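Local coordinates for protein ArCE4A (Arthrobacter sp. AW19M34-1, PDB 5LFZ) that probably removes acetyl groups from N-acetylated carbohydrates as a metal-dependent deacetylase of carbohydrate esterase family 4, at residues V27-D32 with P184-K189; R71-G76 with Q110-K115. All blocks are in the same frame, centred on the assembly; numbering follows the deposited sequence.

Contact 1: V27-D32 with P184-K189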
# COMPACT_ATOMS: atom_id res chain seq x y z
N VAL A 27 4.00 -3.12 -12.19
CA VAL A 27 4.42 -2.28 -11.08
C VAL A 27 3.22 -2.10 -10.15
O VAL A 27 2.09 -1.97 -10.63
CB VAL A 27 4.93 -0.91 -11.58
CG1 VAL A 27 5.01 0.09 -10.45
CG2 VAL A 27 6.29 -1.07 -12.26
N ALA A 28 3.45 -2.11 -8.84
CA ALA A 28 2.38 -1.83 -7.89
C ALA A 28 2.59 -0.49 -7.19
O ALA A 28 3.55 -0.32 -6.45
CB ALA A 28 2.26 -2.95 -6.86
N LEU A 29 1.69 0.46 -7.44
CA LEU A 29 1.66 1.72 -6.69
C LEU A 29 1.05 1.45 -5.33
O LEU A 29 -0.03 0.87 -5.24
CB LEU A 29 0.84 2.78 -7.42
CG LEU A 29 1.27 3.20 -8.82
CD1 LEU A 29 0.43 4.39 -9.28
CD2 LEU A 29 2.75 3.53 -8.82
N THR A 30 1.73 1.87 -4.26
CA THR A 30 1.20 1.66 -2.92
C THR A 30 1.26 2.96 -2.12
O THR A 30 2.15 3.80 -2.30
CB THR A 30 1.95 0.53 -2.16
OG1 THR A 30 3.28 0.93 -1.84
CG2 THR A 30 2.00 -0.76 -2.99
N PHE A 31 0.27 3.14 -1.25
CA PHE A 31 0.13 4.36 -0.46
C PHE A 31 -0.05 4.03 1.01
O PHE A 31 -0.98 3.30 1.37
CB PHE A 31 -1.05 5.20 -0.95
CG PHE A 31 -0.93 5.66 -2.37
CD1 PHE A 31 -0.25 6.83 -2.68
CD2 PHE A 31 -1.48 4.92 -3.40
CE1 PHE A 31 -0.15 7.26 -3.98
CE2 PHE A 31 -1.37 5.34 -4.71
CZ PHE A 31 -0.71 6.51 -5.00
N ASP A 32 0.82 4.56 1.87
CA ASP A 32 0.77 4.27 3.30
C ASP A 32 0.14 5.39 4.11
O ASP A 32 0.19 6.55 3.70
CB ASP A 32 2.18 4.06 3.88
CG ASP A 32 2.77 2.72 3.53
OD1 ASP A 32 2.19 2.00 2.70
OD2 ASP A 32 3.84 2.41 4.09
N PRO A 184 -1.30 12.00 -11.17
CA PRO A 184 -1.61 12.09 -12.60
C PRO A 184 -0.37 11.94 -13.48
O PRO A 184 -0.39 11.19 -14.45
CB PRO A 184 -2.20 13.50 -12.74
CG PRO A 184 -2.77 13.79 -11.41
CD PRO A 184 -1.81 13.17 -10.44
N GLN A 185 0.71 12.62 -13.10
CA GLN A 185 1.95 12.54 -13.85
C GLN A 185 2.64 11.18 -13.69
O GLN A 185 3.19 10.64 -14.65
CB GLN A 185 2.89 13.67 -13.43
CG GLN A 185 4.18 13.70 -14.22
CD GLN A 185 5.11 14.83 -13.78
OE1 GLN A 185 6.16 15.04 -14.38
NE2 GLN A 185 4.72 15.55 -12.73
N LEU A 186 2.62 10.65 -12.47
CA LEU A 186 3.30 9.39 -12.19
C LEU A 186 2.70 8.24 -13.01
O LEU A 186 3.42 7.44 -13.61
CB LEU A 186 3.24 9.07 -10.70
CG LEU A 186 3.89 7.72 -10.35
CD1 LEU A 186 5.31 7.68 -10.89
CD2 LEU A 186 3.88 7.47 -8.85
N VAL A 187 1.37 8.18 -13.05
CA VAL A 187 0.69 7.15 -13.82
C VAL A 187 1.00 7.30 -15.32
O VAL A 187 1.33 6.32 -15.99
CB VAL A 187 -0.83 7.21 -13.60
CG1 VAL A 187 -1.54 6.23 -14.53
CG2 VAL A 187 -1.15 6.90 -12.15
N SER A 188 0.89 8.52 -15.83
CA SER A 188 1.17 8.79 -17.23
C SER A 188 2.57 8.33 -17.62
O SER A 188 2.76 7.65 -18.63
CB SER A 188 1.02 10.28 -17.55
OG SER A 188 -0.33 10.68 -17.42
N LYS A 189 3.55 8.69 -16.80
CA LYS A 189 4.93 8.35 -17.11
C LYS A 189 5.22 6.86 -16.96
O LYS A 189 5.99 6.30 -17.74
CB LYS A 189 5.89 9.16 -16.23
CG LYS A 189 6.07 10.60 -16.73
CD LYS A 189 7.00 11.40 -15.84
CE LYS A 189 7.20 12.80 -16.39
NZ LYS A 189 7.97 12.79 -17.66
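Leu29 of strand 26-32 points its side chain at helix 177-192 and meets Leu186 and Val187 there. The contact between the two segments is wholly apolar, methyl against methyl. Leu29 CD2 lies 4.1 Å from Leu186 CD2. The other branch, Leu29 CD1, lies 4.1 Å from Val187 CG2. Each methyl of the fork thus has its own neighbour on the helix. The leucine side chains pass each other in opposite directions, whereas Leu29 crosses Val187 at about a right angle. Leu29 CG sits anti to its carbonyl carbon (chi1 -60°), and the second torsion spreads the fork over both helix residues. All three residues are buried. Leu186 also packs on Met172 and Ala160, and Val187 on Gln49 and Thr51.

Within the helix, Pro184 O accepts both Ser188 N (3.3 Å) and Ser188 OG (3.0 Å), which approach from opposite faces of the carbonyl plane. Gln49 NE2, from outside the helix, is a further donor to this oxygen.

The contact packs an outer helix on a strand of the NodB-type deacetylase fold, a distorted beta/alpha barrel. The strand also carries Asp32, which forms a salt bridge with Arg120, and it leads directly to the nickel ligand Asp33. With methyls alone meeting across the contact, shape fit and exclusion of water are probably what the two segments contribute to each other.

Contact 2: R71-G76 with Q110-K115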
# COMPACT_ATOMS: atom_id res chain seq x y z
N ARG A 71 -15.01 2.86 -1.16
CA ARG A 71 -14.58 3.28 -2.49
C ARG A 71 -13.43 2.42 -2.99
O ARG A 71 -13.39 2.04 -4.16
CB ARG A 71 -14.13 4.75 -2.50
CG ARG A 71 -15.23 5.78 -2.61
CD ARG A 71 -14.63 7.12 -3.02
NE ARG A 71 -14.16 7.12 -4.40
CZ ARG A 71 -13.54 8.15 -4.98
NH1 ARG A 71 -13.32 9.27 -4.30
NH2 ARG A 71 -13.16 8.07 -6.25
N MET A 72 -12.48 2.13 -2.10
CA MET A 72 -11.32 1.34 -2.49
C MET A 72 -11.73 -0.03 -3.01
O MET A 72 -11.22 -0.49 -4.04
CB MET A 72 -10.37 1.19 -1.31
CG MET A 72 -9.76 2.51 -0.86
SD MET A 72 -8.76 2.34 0.62
CE MET A 72 -8.11 4.01 0.76
N VAL A 73 -12.65 -0.68 -2.31
CA VAL A 73 -13.15 -1.98 -2.73
C VAL A 73 -13.95 -1.84 -4.02
O VAL A 73 -13.72 -2.58 -4.98
CB VAL A 73 -14.02 -2.63 -1.64
CG1 VAL A 73 -14.67 -3.92 -2.16
CG2 VAL A 73 -13.19 -2.89 -0.39
N ASP A 74 -14.88 -0.89 -4.04
CA ASP A 74 -15.78 -0.70 -5.18
C ASP A 74 -15.04 -0.35 -6.47
O ASP A 74 -15.51 -0.69 -7.55
CB ASP A 74 -16.82 0.39 -4.88
CG ASP A 74 -18.00 -0.12 -4.05
OD1 ASP A 74 -18.10 -1.35 -3.85
OD2 ASP A 74 -18.83 0.71 -3.61
N GLU A 75 -13.90 0.33 -6.36
CA GLU A 75 -13.25 0.86 -7.55
C GLU A 75 -11.97 0.11 -7.94
O GLU A 75 -11.16 0.61 -8.72
CB GLU A 75 -12.97 2.36 -7.37
CG GLU A 75 -14.26 3.17 -7.29
CD GLU A 75 -14.06 4.63 -6.89
OE1 GLU A 75 -13.00 5.19 -7.21
OE2 GLU A 75 -14.97 5.20 -6.26
N GLY A 76 -11.80 -1.09 -7.39
CA GLY A 76 -10.78 -2.00 -7.89
C GLY A 76 -9.44 -1.98 -7.17
O GLY A 76 -8.49 -2.62 -7.60
N GLN A 110 -15.42 -3.43 9.60
CA GLN A 110 -16.57 -2.59 9.90
C GLN A 110 -16.79 -1.55 8.80
O GLN A 110 -17.93 -1.24 8.44
CB GLN A 110 -16.41 -1.90 11.25
CG GLN A 110 -17.63 -1.10 11.69
CD GLN A 110 -18.87 -1.96 11.89
OE1 GLN A 110 -18.77 -3.12 12.30
NE2 GLN A 110 -20.03 -1.39 11.60
N ALA A 111 -15.70 -1.03 8.26
CA ALA A 111 -15.76 0.02 7.25
C ALA A 111 -16.16 -0.49 5.87
O ALA A 111 -17.02 0.10 5.21
CB ALA A 111 -14.42 0.75 7.16
N ALA A 112 -15.56 -1.60 5.43
CA ALA A 112 -15.70 -2.01 4.03
C ALA A 112 -16.16 -3.45 3.84
O ALA A 112 -16.37 -3.90 2.71
CB ALA A 112 -14.38 -1.81 3.31
N GLY A 113 -16.31 -4.19 4.94
CA GLY A 113 -16.83 -5.54 4.88
C GLY A 113 -15.84 -6.55 4.33
O GLY A 113 -16.22 -7.67 3.97
N VAL A 114 -14.57 -6.16 4.26
CA VAL A 114 -13.52 -7.07 3.80
C VAL A 114 -12.44 -7.22 4.85
O VAL A 114 -12.34 -6.42 5.78
CB VAL A 114 -12.87 -6.57 2.48
CG1 VAL A 114 -13.93 -6.35 1.41
CG2 VAL A 114 -12.07 -5.30 2.72
N LYS A 115 -11.63 -8.26 4.69
CA LYS A 115 -10.45 -8.47 5.52
C LYS A 115 -9.22 -8.23 4.65
O LYS A 115 -9.18 -8.70 3.51
CB LYS A 115 -10.46 -9.89 6.10
CG LYS A 115 -9.42 -10.14 7.18
CD LYS A 115 -9.43 -11.60 7.61
CE LYS A 115 -10.79 -12.02 8.16
NZ LYS A 115 -10.89 -11.84 9.64
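Val73, near the end of helix 66-74, packs against Ala112, the last residue of helix 94-112, and Val114 in the loop that follows. Both helices belong to the outer layer of the CE4 (NodB-type) beta/alpha barrel, and here their C-terminal ends meet near the surface. Val73 has the most area buried. Its CG2 does the touching, 4.0 Å from Ala112 CB and 4.0 Å from Val114 CG1. With CG1 anti to the backbone N (chi1 174°), CG2 is left beside that N and faces the other segment.

Val114 comes second. Both its methyls approach the same atom, with Val114 CG2 4.1 Å from Val73 CG2. The two valine side chains slide past each other in opposite directions. Ala112 adds its single methyl from the last turn of the helix. Gly113 follows with positive phi and turns the chain, so that Ala112 and Val114 both point toward Val73.

Neighbours extend the apolar patch. Val73 also touches Ile79 of strand 78-81, and Ala112 touches Leu69. Ala111 O accepts a bond from Lys70 NZ, a polar tie between the same two helices.

Within 71-76 a salt bridge links Arg71 to Glu75 across the helix end. Arg71 also pairs with Asp44. The guanidinium grips the carboxylate side-on: Arg71 NE reaches Glu75 OE2 at 2.8 Å, and Arg71 NH2 meets the syn lone pair of Glu75 OE1 at 3.0 Å.

Overall arrangement
The centres of contacts 1 and 2 are about 20 Å apart. Their nearest atoms are about 7 Å apart, and they do not touch. Along the chain the order is 27-32, 71-76, 110-115, 184-189, so contact 2 is nested inside the loop closed by contact 1. Contact 1 joins a strand of the parallel sheet to helix 177-192. Contact 2 joins two outer helices, 66-74 and 94-112. Strand 26-32 of contact 1 leads to the nickel ligand Asp33. Strand 78-81 of the same sheet, which Val73 of contact 2 touches through Ile79, leads to the ligand His82. Both contacts thus pack helices beside strands that lead to nickel ligands, one in the interior and one near the surface.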